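Local coordinates for uncharacterized protein (Bombyx mori, PDB 5AZ0), which probably catalyses the NAD(P)H-dependent reduction of aldehydes and ketones to alcohols, as an aldo-keto reductase of the silkworm, at residues 23-28 with 73-78; 132-137 with 167-172; 146-151 with 320-325. All blocks are in the same frame, centred on the assembly; numbering follows the deposited sequence.

Overall arrangement
Two contacts lie within an eight-stranded parallel barrel; the third ties a barrel loop to the C-terminal tail. Interaction 1 comes first along the chain, pairing the loops after strands 22-23 and 68-70. Interaction 2 joins strand 133-136 to the lead-in of its neighbour, strand 172-175. Their centres lie about 17 Å apart, yet Y75 and H137 pack against each other, bringing together two residues where the family active site is expected. Interaction 3 lies on the surface, with its centre about 22 Å from that of interaction 1 and 23 Å from that of interaction 2. Its segments alternate with those of interaction 2, because 146-151 belongs to the same strand-helix-strand connection, with 320-325 far later.

Interaction 1 of 3, residues 23-28 with 73-78; sequences GTWLGV and HFYRVE. With ACT (acetate ion), chain F.
W25 packs against Y75 and F74 in a buried aromatic cluster that joins the loop after strand 22-23 to the loop after strand 68-70. The contact begins at W25 CB, which sits over the centre of the Y75 ring, in a CH-pi contact 3.5 Å from the centroid. With CG anti to the backbone N (chi1 172°), the indole continues past that ring, and its five-membered ring makes an offset stack on Y75, centroids 4.7 Å apart and planes 25° apart. The far end of the indole reaches F74, where W25 CH2 comes within 3.4 Å of F74 CE2; these two rings meet obliquely, their planes 43° apart. On the other face of the indole, the backbone N of G27 lies over the ring.

Polar links flank the cluster. One water donates to T24 O and to Y75 O, at 2.8 Å from each, and accepts from L26 N, tying the two backbones together. R76 NH1 turns back to F74 O, 2.8 Å away and in the carbonyl plane. An acetate, probably from the crystallisation liquor, accepts from T24 N at OXT (3.1 Å) and from W25 N at O (3.2 Å), and its OXT also lies near Y75 CE2.

T24 OG1 meets the edge of the Y75 ring and bonds to D70 O and T71 OG1, while Y75 OH bonds to K104. D70, Y75, K104 and H137 fit the positions of the Asp-Tyr-Lys-His tetrad of aldo-keto reductases, so W25 probably lines the substrate pocket beside it.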
ATOM      1  N   GLY A  23      -3.188  -7.151  -0.826  1.00 22.51           N
ATOM      2  CA  GLY A  23      -3.995  -6.085  -0.290  1.00 25.53           C
ATOM      3  C   GLY A  23      -5.240  -6.549   0.484  1.00 27.88           C
ATOM      4  O   GLY A  23      -5.843  -7.565   0.151  1.00 27.58           O
ATOM      5  N   THR A  24      -5.599  -5.815   1.527  1.00 24.23           N
ATOM      6  CA  THR A  24      -6.673  -6.214   2.424  1.00 26.68           C
ATOM      7  C   THR A  24      -7.729  -5.139   2.646  1.00 28.59           C
ATOM      8  O   THR A  24      -8.600  -5.303   3.517  1.00 30.76           O
ATOM      9  CB  THR A  24      -6.126  -6.680   3.772  1.00 25.41           C
ATOM     10  OG1 THR A  24      -5.539  -5.606   4.508  1.00 24.50           O
ATOM     11  CG2 THR A  24      -5.142  -7.812   3.613  1.00 23.64           C
ATOM     12  N   TRP A  25      -7.665  -4.045   1.883  1.00 24.07           N
ATOM     13  CA  TRP A  25      -8.686  -3.007   1.992  1.00 28.00           C
ATOM     14  C   TRP A  25      -9.859  -3.235   1.035  1.00 28.46           C
ATOM     15  O   TRP A  25      -9.692  -3.250  -0.201  1.00 29.43           O
ATOM     16  CB  TRP A  25      -8.074  -1.692   1.615  1.00 30.53           C
ATOM     17  CG  TRP A  25      -9.003  -0.556   1.498  1.00 33.14           C
ATOM     18  CD1 TRP A  25      -8.988   0.403   0.483  1.00 38.85           C
ATOM     19  CD2 TRP A  25      -9.998  -0.140   2.430  1.00 30.25           C
ATOM     20  NE1 TRP A  25      -9.916   1.369   0.748  1.00 37.86           N
ATOM     21  CE2 TRP A  25     -10.568   1.067   1.920  1.00 36.43           C
ATOM     22  CE3 TRP A  25     -10.480  -0.657   3.635  1.00 31.61           C
ATOM     23  CZ2 TRP A  25     -11.601   1.769   2.584  1.00 36.71           C
ATOM     24  CZ3 TRP A  25     -11.534   0.004   4.270  1.00 35.50           C
ATOM     25  CH2 TRP A  25     -12.070   1.236   3.754  1.00 36.99           C
ATOM     26  N   LEU A  26     -11.033  -3.357   1.595  1.00 31.83           N
ATOM     27  CA  LEU A  26     -12.223  -3.735   0.820  1.00 40.35           C
ATOM     28  C   LEU A  26     -12.971  -2.557   0.199  1.00 44.78           C
ATOM     29  O   LEU A  26     -13.743  -2.754  -0.727  1.00 58.77           O
ATOM     30  CB  LEU A  26     -13.162  -4.617   1.667  1.00 38.94           C
ATOM     31  CG  LEU A  26     -12.595  -6.025   1.861  1.00 37.81           C
ATOM     32  CD1 LEU A  26     -13.543  -6.848   2.699  1.00 43.59           C
ATOM     33  CD2 LEU A  26     -12.284  -6.768   0.578  1.00 35.05           C
ATOM     34  N   GLY A  27     -12.718  -1.351   0.659  1.00 51.68           N
ATOM     35  CA  GLY A  27     -13.315  -0.167   0.071  1.00 57.69           C
ATOM     36  C   GLY A  27     -14.526   0.339   0.849  1.00 66.56           C
ATOM     37  O   GLY A  27     -15.098  -0.360   1.725  1.00 63.30           O
ATOM     38  N   VAL A  28     -14.874   1.589   0.531  1.00 74.82           N
ATOM     39  CA  VAL A  28     -15.995   2.309   1.125  1.00 82.04           C
ATOM     40  C   VAL A  28     -16.926   2.555  -0.087  1.00 92.97           C
ATOM     41  O   VAL A  28     -16.733   3.507  -0.827  1.00 92.66           O
ATOM     42  CB  VAL A  28     -15.522   3.584   1.930  1.00 85.99           C
ATOM     43  CG1 VAL A  28     -14.440   4.396   1.204  1.00 86.41           C
ATOM     44  CG2 VAL A  28     -16.683   4.491   2.324  1.00 92.26           C
ATOM     45  N   HIS A  73      -5.096  -0.496  10.533  1.00 24.25           N
ATOM     46  CA  HIS A  73      -6.172  -0.282  11.449  1.00 24.90           C
ATOM     47  C   HIS A  73      -7.469   0.082  10.737  1.00 29.19           C
ATOM     48  O   HIS A  73      -8.528  -0.586  10.917  1.00 25.31           O
ATOM     49  CB  HIS A  73      -5.786   0.773  12.457  1.00 23.75           C
ATOM     50  CG  HIS A  73      -6.868   1.084  13.437  1.00 22.79           C
ATOM     51  ND1 HIS A  73      -6.899   2.249  14.174  1.00 23.86           N
ATOM     52  CD2 HIS A  73      -7.983   0.380  13.788  1.00 24.58           C
ATOM     53  CE1 HIS A  73      -7.972   2.245  14.953  1.00 23.70           C
ATOM     54  NE2 HIS A  73      -8.653   1.118  14.723  1.00 23.29           N
ATOM     55  N   PHE A  74      -7.370   1.058   9.835  1.00 27.29           N
ATOM     56  CA  PHE A  74      -8.539   1.489   9.066  1.00 27.16           C
ATOM     57  C   PHE A  74      -9.266   0.428   8.255  1.00 26.99           C
ATOM     58  O   PHE A  74     -10.380   0.651   7.881  1.00 24.02           O
ATOM     59  CB  PHE A  74      -8.141   2.647   8.136  1.00 30.58           C
ATOM     60  CG  PHE A  74      -9.300   3.321   7.460  1.00 31.71           C
ATOM     61  CD1 PHE A  74     -10.163   4.116   8.195  1.00 33.63           C
ATOM     62  CD2 PHE A  74      -9.503   3.200   6.067  1.00 33.09           C
ATOM     63  CE1 PHE A  74     -11.259   4.762   7.572  1.00 32.99           C
ATOM     64  CE2 PHE A  74     -10.585   3.849   5.433  1.00 35.77           C
ATOM     65  CZ  PHE A  74     -11.468   4.622   6.192  1.00 29.91           C
ATOM     66  N   TYR A  75      -8.624  -0.666   7.877  1.00 25.80           N
ATOM     67  CA  TYR A  75      -9.262  -1.647   7.019  1.00 23.94           C
ATOM     68  C   TYR A  75     -10.201  -2.634   7.724  1.00 25.63           C
ATOM     69  O   TYR A  75     -10.828  -3.453   7.061  1.00 28.67           O
ATOM     70  CB  TYR A  75      -8.228  -2.398   6.230  1.00 25.60           C
ATOM     71  CG  TYR A  75      -7.272  -1.548   5.369  1.00 24.85           C
ATOM     72  CD1 TYR A  75      -7.531  -0.213   5.032  1.00 25.31           C
ATOM     73  CD2 TYR A  75      -6.121  -2.128   4.890  1.00 26.02           C
ATOM     74  CE1 TYR A  75      -6.639   0.515   4.247  1.00 27.76           C
ATOM     75  CE2 TYR A  75      -5.229  -1.422   4.103  1.00 26.16           C
ATOM     76  CZ  TYR A  75      -5.473  -0.111   3.767  1.00 27.10           C
ATOM     77  OH  TYR A  75      -4.508   0.524   3.000  1.00 24.70           O
ATOM     78  N   ARG A  76     -10.264  -2.557   9.048  1.00 27.74           N
ATOM     79  CA  ARG A  76     -11.275  -3.195   9.888  1.00 32.00           C
ATOM     80  C   ARG A  76     -11.009  -4.669  10.118  1.00 29.76           C
ATOM     81  O   ARG A  76     -11.498  -5.184  11.061  1.00 33.83           O
ATOM     82  CB  ARG A  76     -12.751  -3.026   9.383  1.00 32.25           C
ATOM     83  CG  ARG A  76     -13.386  -1.650   9.636  1.00 35.11           C
ATOM     84  CD  ARG A  76     -13.440  -0.826   8.394  1.00 39.27           C
ATOM     85  NE  ARG A  76     -14.337   0.311   8.523  1.00 41.61           N
ATOM     86  CZ  ARG A  76     -14.044   1.584   8.224  1.00 44.31           C
ATOM     87  NH1 ARG A  76     -12.819   1.985   7.753  1.00 40.70           N
ATOM     88  NH2 ARG A  76     -15.001   2.501   8.377  1.00 42.56           N
ATOM     89  N   VAL A  77     -10.196  -5.300   9.303  1.00 24.80           N
ATOM     90  CA  VAL A  77     -10.086  -6.725   9.256  1.00 24.94           C
ATOM     91  C   VAL A  77      -8.810  -7.277   9.923  1.00 23.46           C
ATOM     92  O   VAL A  77      -8.478  -8.433   9.704  1.00 25.51           O
ATOM     93  CB  VAL A  77     -10.183  -7.222   7.778  1.00 28.21           C
ATOM     94  CG1 VAL A  77     -11.585  -6.934   7.258  1.00 25.10           C
ATOM     95  CG2 VAL A  77      -9.114  -6.582   6.844  1.00 29.35           C
ATOM     96  N   GLU A  78      -8.080  -6.495  10.726  1.00 22.48           N
ATOM     97  CA  GLU A  78      -6.832  -7.044  11.330  1.00 22.85           C
ATOM     98  C   GLU A  78      -7.082  -8.325  12.145  1.00 24.30           C
ATOM     99  O   GLU A  78      -6.305  -9.289  12.033  1.00 22.98           O
ATOM    100  CB  GLU A  78      -6.137  -6.000  12.207  1.00 23.14           C
ATOM    101  CG  GLU A  78      -5.537  -4.812  11.406  1.00 24.94           C
ATOM    102  CD  GLU A  78      -5.142  -3.648  12.287  1.00 24.09           C
ATOM    103  OE1 GLU A  78      -5.992  -3.253  13.088  1.00 21.02           O
ATOM    104  OE2 GLU A  78      -3.983  -3.126  12.204  1.00 22.27           O
TER
HETATM  105  C   ACT F 405      -4.434  -2.560   0.439  1.00 31.11           C
HETATM  106  O   ACT F 405      -5.493  -2.872  -0.140  1.00 33.66           O
HETATM  107  OXT ACT F 405      -3.921  -3.229   1.358  1.00 26.31           O
HETATM  108  CH3 ACT F 405      -3.730  -1.320  -0.007  1.00 31.04           C
HETATM  109  O   HOH W   1     -10.937  -4.118   4.381  1.00 28.10           O

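Interaction 2 of 3, residues 132-137 with 167-172; sequences NLVLMH and GLTKAI
V134 and I172 sit side by side as a parallel bridge, where strand 133-136 meets the start of strand 172-175. The polar part centres on A171 O. It takes the backbone N-H of V134 at 2.9 Å (N-H...O 158°), and the hydroxyl of T169 donates to it from 2.7 Å, measured OG1 to O. The two donors come from opposite faces of the carbonyl plane, so this buried oxygen is gripped from both. T169 can reach it because OG1 stands anti to its own backbone N (chi1 -176°), which puts the hydroxyl beside the carbonyl carbon, on the way to A171 two residues ahead. N132 O also lies close to A171 N, but the angle is too poor for a bond; K170 lays its CB against the same N132 O before its chain leads off. N132 OD1 accepts from R96 and from the backbone of I101.

CH...O contacts add to the pairing: L133 CA meets the same A171 O at 3.3 Å, and I172 CA meets V134 O at 3.4 Å. Between the two segments runs helix 153-165, making this a beta-alpha-beta crossover, the repeating unit of the TIM barrel to which the family belongs.

Apolar contacts fall on two sides. V134 CG1 lies 3.7 Å from T169 CG2 and 4.1 Å from I172 CG2; V134 and I172 point outward, against F160 and W157 of the crossover helix. L133 leaves the other way, toward F100 and T102 of the neighbouring strand, but its CD1 still comes back to within 3.8 Å of A171 CB.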
ATOM      1  N   ASN A 132       6.352  -6.252  10.567  1.00 16.90           N
ATOM      2  CA  ASN A 132       7.555  -6.001   9.768  1.00 19.36           C
ATOM      3  C   ASN A 132       7.647  -4.535   9.350  1.00 19.41           C
ATOM      4  O   ASN A 132       8.759  -4.035   9.177  1.00 18.02           O
ATOM      5  CB  ASN A 132       7.609  -6.855   8.530  1.00 19.67           C
ATOM      6  CG  ASN A 132       7.621  -8.339   8.897  1.00 20.88           C
ATOM      7  OD1 ASN A 132       6.550  -8.906   9.219  1.00 16.51           O
ATOM      8  ND2 ASN A 132       8.831  -8.947   8.906  1.00 17.96           N
ATOM      9  N   LEU A 133       6.494  -3.888   9.191  1.00 17.30           N
ATOM     10  CA  LEU A 133       6.486  -2.510   8.764  1.00 19.63           C
ATOM     11  C   LEU A 133       5.244  -1.801   9.346  1.00 19.11           C
ATOM     12  O   LEU A 133       4.150  -2.359   9.302  1.00 17.36           O
ATOM     13  CB  LEU A 133       6.509  -2.461   7.221  1.00 18.59           C
ATOM     14  CG  LEU A 133       6.344  -1.064   6.607  1.00 17.82           C
ATOM     15  CD1 LEU A 133       7.553  -0.171   6.950  1.00 17.44           C
ATOM     16  CD2 LEU A 133       6.243  -1.252   5.093  1.00 17.23           C
ATOM     17  N   VAL A 134       5.410  -0.584   9.872  1.00 19.39           N
ATOM     18  CA  VAL A 134       4.246   0.234  10.194  1.00 18.25           C
ATOM     19  C   VAL A 134       4.371   1.593   9.498  1.00 19.25           C
ATOM     20  O   VAL A 134       5.446   2.199   9.529  1.00 18.45           O
ATOM     21  CB  VAL A 134       4.065   0.324  11.711  1.00 18.52           C
ATOM     22  CG1 VAL A 134       5.188   1.071  12.403  1.00 18.23           C
ATOM     23  CG2 VAL A 134       2.732   0.985  12.068  1.00 19.01           C
ATOM     24  N   LEU A 135       3.281   2.051   8.920  1.00 17.76           N
ATOM     25  CA  LEU A 135       3.187   3.331   8.218  1.00 20.20           C
ATOM     26  C   LEU A 135       2.292   4.370   8.882  1.00 21.27           C
ATOM     27  O   LEU A 135       1.266   4.057   9.498  1.00 22.70           O
ATOM     28  CB  LEU A 135       2.641   3.119   6.812  1.00 19.98           C
ATOM     29  CG  LEU A 135       3.252   1.997   5.998  1.00 20.25           C
ATOM     30  CD1 LEU A 135       2.539   1.807   4.649  1.00 21.39           C
ATOM     31  CD2 LEU A 135       4.738   2.237   5.780  1.00 20.06           C
ATOM     32  N   MET A 136       2.690   5.614   8.694  1.00 21.18           N
ATOM     33  CA  MET A 136       1.824   6.753   8.819  1.00 19.43           C
ATOM     34  C   MET A 136       0.895   6.798   7.656  1.00 20.57           C
ATOM     35  O   MET A 136       1.289   7.006   6.488  1.00 23.16           O
ATOM     36  CB  MET A 136       2.645   8.020   9.016  1.00 22.79           C
ATOM     37  CG  MET A 136       1.787   9.201   9.555  1.00 21.03           C
ATOM     38  SD  MET A 136       2.653  10.787   9.575  1.00 21.72           S
ATOM     39  CE  MET A 136       4.302  10.404  10.202  1.00 19.15           C
ATOM     40  N   HIS A 137      -0.374   6.407   7.902  1.00 20.62           N
ATOM     41  CA  HIS A 137      -1.317   6.181   6.809  1.00 20.53           C
ATOM     42  C   HIS A 137      -1.501   7.443   5.922  1.00 21.63           C
ATOM     43  O   HIS A 137      -1.499   7.330   4.726  1.00 20.45           O
ATOM     44  CB  HIS A 137      -2.637   5.698   7.342  1.00 21.47           C
ATOM     45  CG  HIS A 137      -3.392   4.838   6.408  1.00 21.22           C
ATOM     46  ND1 HIS A 137      -4.144   3.773   6.849  1.00 23.23           N
ATOM     47  CD2 HIS A 137      -3.502   4.849   5.064  1.00 23.96           C
ATOM     48  CE1 HIS A 137      -4.696   3.171   5.809  1.00 24.21           C
ATOM     49  NE2 HIS A 137      -4.308   3.789   4.707  1.00 23.61           N
ATOM     50  N   GLY A 167      10.741  -2.281  19.485  1.00 20.96           N
ATOM     51  CA  GLY A 167      10.699  -3.657  18.890  1.00 18.10           C
ATOM     52  C   GLY A 167       9.276  -4.005  18.507  1.00 17.63           C
ATOM     53  O   GLY A 167       9.012  -5.128  18.248  1.00 15.13           O
ATOM     54  N   LEU A 168       8.368  -3.012  18.434  1.00 17.02           N
ATOM     55  CA  LEU A 168       6.992  -3.211  18.026  1.00 16.95           C
ATOM     56  C   LEU A 168       6.846  -3.393  16.525  1.00 16.99           C
ATOM     57  O   LEU A 168       5.814  -3.933  16.003  1.00 17.48           O
ATOM     58  CB  LEU A 168       6.129  -2.094  18.578  1.00 18.13           C
ATOM     59  CG  LEU A 168       6.102  -2.083  20.109  1.00 18.77           C
ATOM     60  CD1 LEU A 168       5.271  -0.895  20.516  1.00 22.17           C
ATOM     61  CD2 LEU A 168       5.527  -3.343  20.762  1.00 21.05           C
ATOM     62  N   THR A 169       7.904  -3.005  15.822  1.00 16.76           N
ATOM     63  CA  THR A 169       7.955  -3.102  14.399  1.00 17.00           C
ATOM     64  C   THR A 169       9.396  -3.249  14.028  1.00 17.05           C
ATOM     65  O   THR A 169      10.289  -2.796  14.776  1.00 16.77           O
ATOM     66  CB  THR A 169       7.361  -1.888  13.718  1.00 17.47           C
ATOM     67  OG1 THR A 169       7.356  -2.060  12.306  1.00 14.94           O
ATOM     68  CG2 THR A 169       8.086  -0.617  14.074  1.00 15.42           C
ATOM     69  N   LYS A 170       9.638  -3.879  12.896  1.00 17.52           N
ATOM     70  CA  LYS A 170      11.034  -4.003  12.368  1.00 20.69           C
ATOM     71  C   LYS A 170      11.332  -2.857  11.379  1.00 21.19           C
ATOM     72  O   LYS A 170      12.437  -2.702  10.982  1.00 18.95           O
ATOM     73  CB  LYS A 170      11.232  -5.289  11.612  1.00 23.65           C
ATOM     74  CG  LYS A 170      11.015  -6.563  12.407  1.00 26.94           C
ATOM     75  CD  LYS A 170      12.098  -6.721  13.464  1.00 38.08           C
ATOM     76  CE  LYS A 170      12.601  -8.190  13.565  1.00 49.98           C
ATOM     77  NZ  LYS A 170      13.949  -8.311  14.218  1.00 44.99           N
ATOM     78  N   ALA A 171      10.329  -2.069  11.003  1.00 17.45           N
ATOM     79  CA  ALA A 171      10.552  -0.962  10.087  1.00 18.22           C
ATOM     80  C   ALA A 171       9.450   0.076  10.186  1.00 18.75           C
ATOM     81  O   ALA A 171       8.281  -0.274  10.472  1.00 18.44           O
ATOM     82  CB  ALA A 171      10.692  -1.442   8.623  1.00 18.80           C
ATOM     83  N   ILE A 172       9.824   1.333   9.883  1.00 18.27           N
ATOM     84  CA  ILE A 172       8.867   2.445   9.847  1.00 18.12           C
ATOM     85  C   ILE A 172       8.891   3.096   8.484  1.00 17.91           C
ATOM     86  O   ILE A 172       9.973   3.205   7.844  1.00 22.69           O
ATOM     87  CB  ILE A 172       9.113   3.447  11.019  1.00 17.72           C
ATOM     88  CG1 ILE A 172      10.566   3.995  10.992  1.00 18.26           C
ATOM     89  CG2 ILE A 172       8.865   2.789  12.364  1.00 17.41           C
ATOM     90  CD1 ILE A 172      10.886   4.993  12.033  1.00 17.67           C
TER

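Interaction 3 of 3, residues 146-151 with 320-325; sequences GVDEKI and PYENYP
D148 reaches from the loop before helix 153-165 to Y321 and E322 of the C-terminal tail. CB rests obliquely against the tyrosine ring, 3.5 Å from Y321 CD2. With CG anti to the backbone N (chi1 -168°), the carboxylate slides on past the ring toward the base of E322. OD1 turns back to its own loop and accepts from K150 N at 3.0 Å, from above the carboxylate plane, closing an Asx turn that fixes the group's rotation. OD2, at the tip, accepts E322 N on its syn side but 29° out of the carboxylate plane, 2.8 Å away and nearly straight at 174°; a water also donates to it.

The backbone that gives this N-H is a type II turn from Y321 to Y324. This is a loop-to-tail contact at the surface: 146-151 belongs to the connection after strand 133-136, which in aldo-keto reductases, like the C-terminal tail, commonly helps to rim the substrate pocket.

Farther along the ring, Y321 OH donates to G146 O, which lies at the ring edge; the modelled 2.5 Å is implausibly short and the exact distance doubtful. On the solvent side, the extended chain of K150 crosses that of E322 at a slant, with K150 CG 3.6 Å from E322 OE1. Their salt bridge is long, K150 NZ to E322 OE2 being 3.8 Å, and a water links the same two atoms, weakly on the lysine side.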
ATOM      1  N   GLY A 146     -13.354  15.343  13.012  1.00 33.51           N
ATOM      2  CA  GLY A 146     -13.071  16.105  11.808  1.00 30.62           C
ATOM      3  C   GLY A 146     -12.311  17.356  12.132  1.00 30.83           C
ATOM      4  O   GLY A 146     -12.137  18.147  11.264  1.00 30.71           O
ATOM      5  N   VAL A 147     -11.838  17.539  13.363  1.00 31.61           N
ATOM      6  CA  VAL A 147     -11.047  18.704  13.704  1.00 32.89           C
ATOM      7  C   VAL A 147      -9.576  18.531  13.229  1.00 37.01           C
ATOM      8  O   VAL A 147      -8.936  17.520  13.460  1.00 30.99           O
ATOM      9  CB  VAL A 147     -11.063  18.972  15.216  1.00 35.16           C
ATOM     10  CG1 VAL A 147     -10.151  20.120  15.592  1.00 33.30           C
ATOM     11  CG2 VAL A 147     -12.487  19.258  15.723  1.00 37.33           C
ATOM     12  N   ASP A 148      -9.041  19.555  12.593  1.00 33.60           N
ATOM     13  CA  ASP A 148      -7.675  19.568  12.208  1.00 30.84           C
ATOM     14  C   ASP A 148      -6.862  19.821  13.415  1.00 33.50           C
ATOM     15  O   ASP A 148      -6.970  20.904  13.984  1.00 32.92           O
ATOM     16  CB  ASP A 148      -7.417  20.653  11.162  1.00 33.53           C
ATOM     17  CG  ASP A 148      -6.020  20.517  10.500  1.00 33.08           C
ATOM     18  OD1 ASP A 148      -5.238  19.684  10.980  1.00 29.92           O
ATOM     19  OD2 ASP A 148      -5.716  21.215   9.494  1.00 37.09           O
ATOM     20  N   GLU A 149      -6.002  18.854  13.814  1.00 28.91           N
ATOM     21  CA  GLU A 149      -5.222  19.000  15.039  1.00 26.26           C
ATOM     22  C   GLU A 149      -3.975  19.685  14.780  1.00 26.68           C
ATOM     23  O   GLU A 149      -3.299  20.037  15.711  1.00 25.99           O
ATOM     24  CB  GLU A 149      -5.005  17.626  15.739  1.00 31.97           C
ATOM     25  CG  GLU A 149      -6.369  17.056  16.104  1.00 35.36           C
ATOM     26  CD  GLU A 149      -6.408  15.787  16.905  1.00 38.94           C
ATOM     27  OE1 GLU A 149      -5.922  14.741  16.456  1.00 38.14           O
ATOM     28  OE2 GLU A 149      -7.044  15.828  17.955  1.00 35.43           O
ATOM     29  N   LYS A 150      -3.639  19.879  13.495  1.00 29.22           N
ATOM     30  CA  LYS A 150      -2.454  20.632  13.101  1.00 28.11           C
ATOM     31  C   LYS A 150      -1.245  20.122  13.773  1.00 26.25           C
ATOM     32  O   LYS A 150      -0.420  20.881  14.247  1.00 27.22           O
ATOM     33  CB  LYS A 150      -2.673  22.140  13.369  1.00 34.98           C
ATOM     34  CG  LYS A 150      -3.892  22.684  12.569  1.00 40.65           C
ATOM     35  CD  LYS A 150      -4.153  24.192  12.830  1.00 45.20           C
ATOM     36  CE  LYS A 150      -5.320  24.685  11.972  1.00 49.54           C
ATOM     37  NZ  LYS A 150      -5.349  26.175  11.925  1.00 54.28           N
ATOM     38  N   ILE A 151      -1.094  18.793  13.835  1.00 28.91           N
ATOM     39  CA  ILE A 151       0.178  18.244  14.383  1.00 24.04           C
ATOM     40  C   ILE A 151       1.122  18.047  13.215  1.00 22.84           C
ATOM     41  O   ILE A 151       0.731  17.505  12.191  1.00 24.39           O
ATOM     42  CB  ILE A 151      -0.105  16.882  15.077  1.00 26.13           C
ATOM     43  CG1 ILE A 151      -1.105  17.152  16.219  1.00 25.37           C
ATOM     44  CG2 ILE A 151       1.180  16.254  15.598  1.00 23.81           C
ATOM     45  CD1 ILE A 151      -1.613  15.888  16.867  1.00 26.67           C
ATOM     46  N   PRO A 320      -9.083  20.607   2.759  1.00 31.86           N
ATOM     47  CA  PRO A 320      -8.886  21.750   3.700  1.00 34.59           C
ATOM     48  C   PRO A 320      -7.954  21.492   4.879  1.00 36.96           C
ATOM     49  O   PRO A 320      -7.695  22.427   5.656  1.00 34.84           O
ATOM     50  CB  PRO A 320     -10.290  22.031   4.259  1.00 37.15           C
ATOM     51  CG  PRO A 320     -11.207  21.113   3.562  1.00 37.47           C
ATOM     52  CD  PRO A 320     -10.441  20.055   2.806  1.00 35.20           C
ATOM     53  N   TYR A 321      -7.428  20.261   5.047  1.00 36.77           N
ATOM     54  CA  TYR A 321      -6.593  19.966   6.258  1.00 29.72           C
ATOM     55  C   TYR A 321      -5.170  20.286   6.015  1.00 25.21           C
ATOM     56  O   TYR A 321      -4.667  20.097   4.930  1.00 28.30           O
ATOM     57  CB  TYR A 321      -6.817  18.486   6.702  1.00 32.28           C
ATOM     58  CG  TYR A 321      -8.213  18.331   7.233  1.00 31.03           C
ATOM     59  CD1 TYR A 321      -9.243  18.086   6.405  1.00 31.76           C
ATOM     60  CD2 TYR A 321      -8.469  18.488   8.608  1.00 38.18           C
ATOM     61  CE1 TYR A 321     -10.541  18.043   6.890  1.00 37.12           C
ATOM     62  CE2 TYR A 321      -9.743  18.433   9.127  1.00 34.85           C
ATOM     63  CZ  TYR A 321     -10.771  18.227   8.270  1.00 34.83           C
ATOM     64  OH  TYR A 321     -12.043  18.153   8.767  1.00 32.80           O
ATOM     65  N   GLU A 322      -4.469  20.741   7.025  1.00 26.36           N
ATOM     66  CA  GLU A 322      -3.059  20.905   6.869  1.00 30.56           C
ATOM     67  C   GLU A 322      -2.380  19.545   6.484  1.00 34.73           C
ATOM     68  O   GLU A 322      -2.832  18.447   6.880  1.00 30.93           O
ATOM     69  CB  GLU A 322      -2.477  21.533   8.121  1.00 34.06           C
ATOM     70  CG  GLU A 322      -2.923  23.011   8.262  1.00 39.02           C
ATOM     71  CD  GLU A 322      -2.252  23.833   9.356  1.00 41.29           C
ATOM     72  OE1 GLU A 322      -1.340  23.347  10.092  1.00 40.03           O
ATOM     73  OE2 GLU A 322      -2.684  24.996   9.484  1.00 47.89           O
ATOM     74  N   ASN A 323      -1.371  19.621   5.624  1.00 28.91           N
ATOM     75  CA  ASN A 323      -0.628  18.445   5.134  1.00 27.72           C
ATOM     76  C   ASN A 323      -1.379  17.527   4.199  1.00 26.09           C
ATOM     77  O   ASN A 323      -0.841  16.500   3.741  1.00 25.65           O
ATOM     78  CB  ASN A 323       0.011  17.681   6.308  1.00 27.28           C
ATOM     79  CG  ASN A 323       1.116  18.451   6.961  1.00 26.63           C
ATOM     80  OD1 ASN A 323       1.151  18.678   8.182  1.00 28.72           O
ATOM     81  ND2 ASN A 323       2.089  18.759   6.190  1.00 31.43           N
ATOM     82  N   TYR A 324      -2.577  17.916   3.778  1.00 26.12           N
ATOM     83  CA  TYR A 324      -3.153  17.257   2.649  1.00 26.14           C
ATOM     84  C   TYR A 324      -2.133  17.234   1.510  1.00 29.44           C
ATOM     85  O   TYR A 324      -1.531  18.276   1.195  1.00 33.88           O
ATOM     86  CB  TYR A 324      -4.340  17.991   2.151  1.00 28.02           C
ATOM     87  CG  TYR A 324      -4.994  17.361   0.944  1.00 28.53           C
ATOM     88  CD1 TYR A 324      -5.824  16.258   1.067  1.00 29.81           C
ATOM     89  CD2 TYR A 324      -4.869  17.926  -0.316  1.00 28.57           C
ATOM     90  CE1 TYR A 324      -6.466  15.683  -0.017  1.00 27.36           C
ATOM     91  CE2 TYR A 324      -5.515  17.391  -1.408  1.00 28.36           C
ATOM     92  CZ  TYR A 324      -6.319  16.266  -1.277  1.00 31.57           C
ATOM     93  OH  TYR A 324      -7.006  15.730  -2.385  1.00 28.70           O
ATOM     94  N   PRO A 325      -1.901  16.049   0.913  1.00 31.46           N
ATOM     95  CA  PRO A 325      -0.683  15.921   0.098  1.00 28.28           C
ATOM     96  C   PRO A 325      -0.837  16.291  -1.360  1.00 28.80           C
ATOM     97  O   PRO A 325       0.146  16.624  -1.977  1.00 29.75           O
ATOM     98  CB  PRO A 325      -0.310  14.417   0.230  1.00 27.94           C
ATOM     99  CG  PRO A 325      -1.642  13.754   0.472  1.00 31.37           C
ATOM    100  CD  PRO A 325      -2.457  14.725   1.309  1.00 30.06           C
TER
HETATM  101  O   HOH W   2      -3.520  18.082   9.547  1.00 23.77           O
HETATM  102  O   HOH W   3      -7.115  23.346   8.822  1.00 38.72           O
HETATM  103  O   HOH W   4      -5.451  25.778   8.558  1.00 52.14           O
HETATM  104  O   HOH W   5      -1.010  18.349  10.165  1.00 30.26           O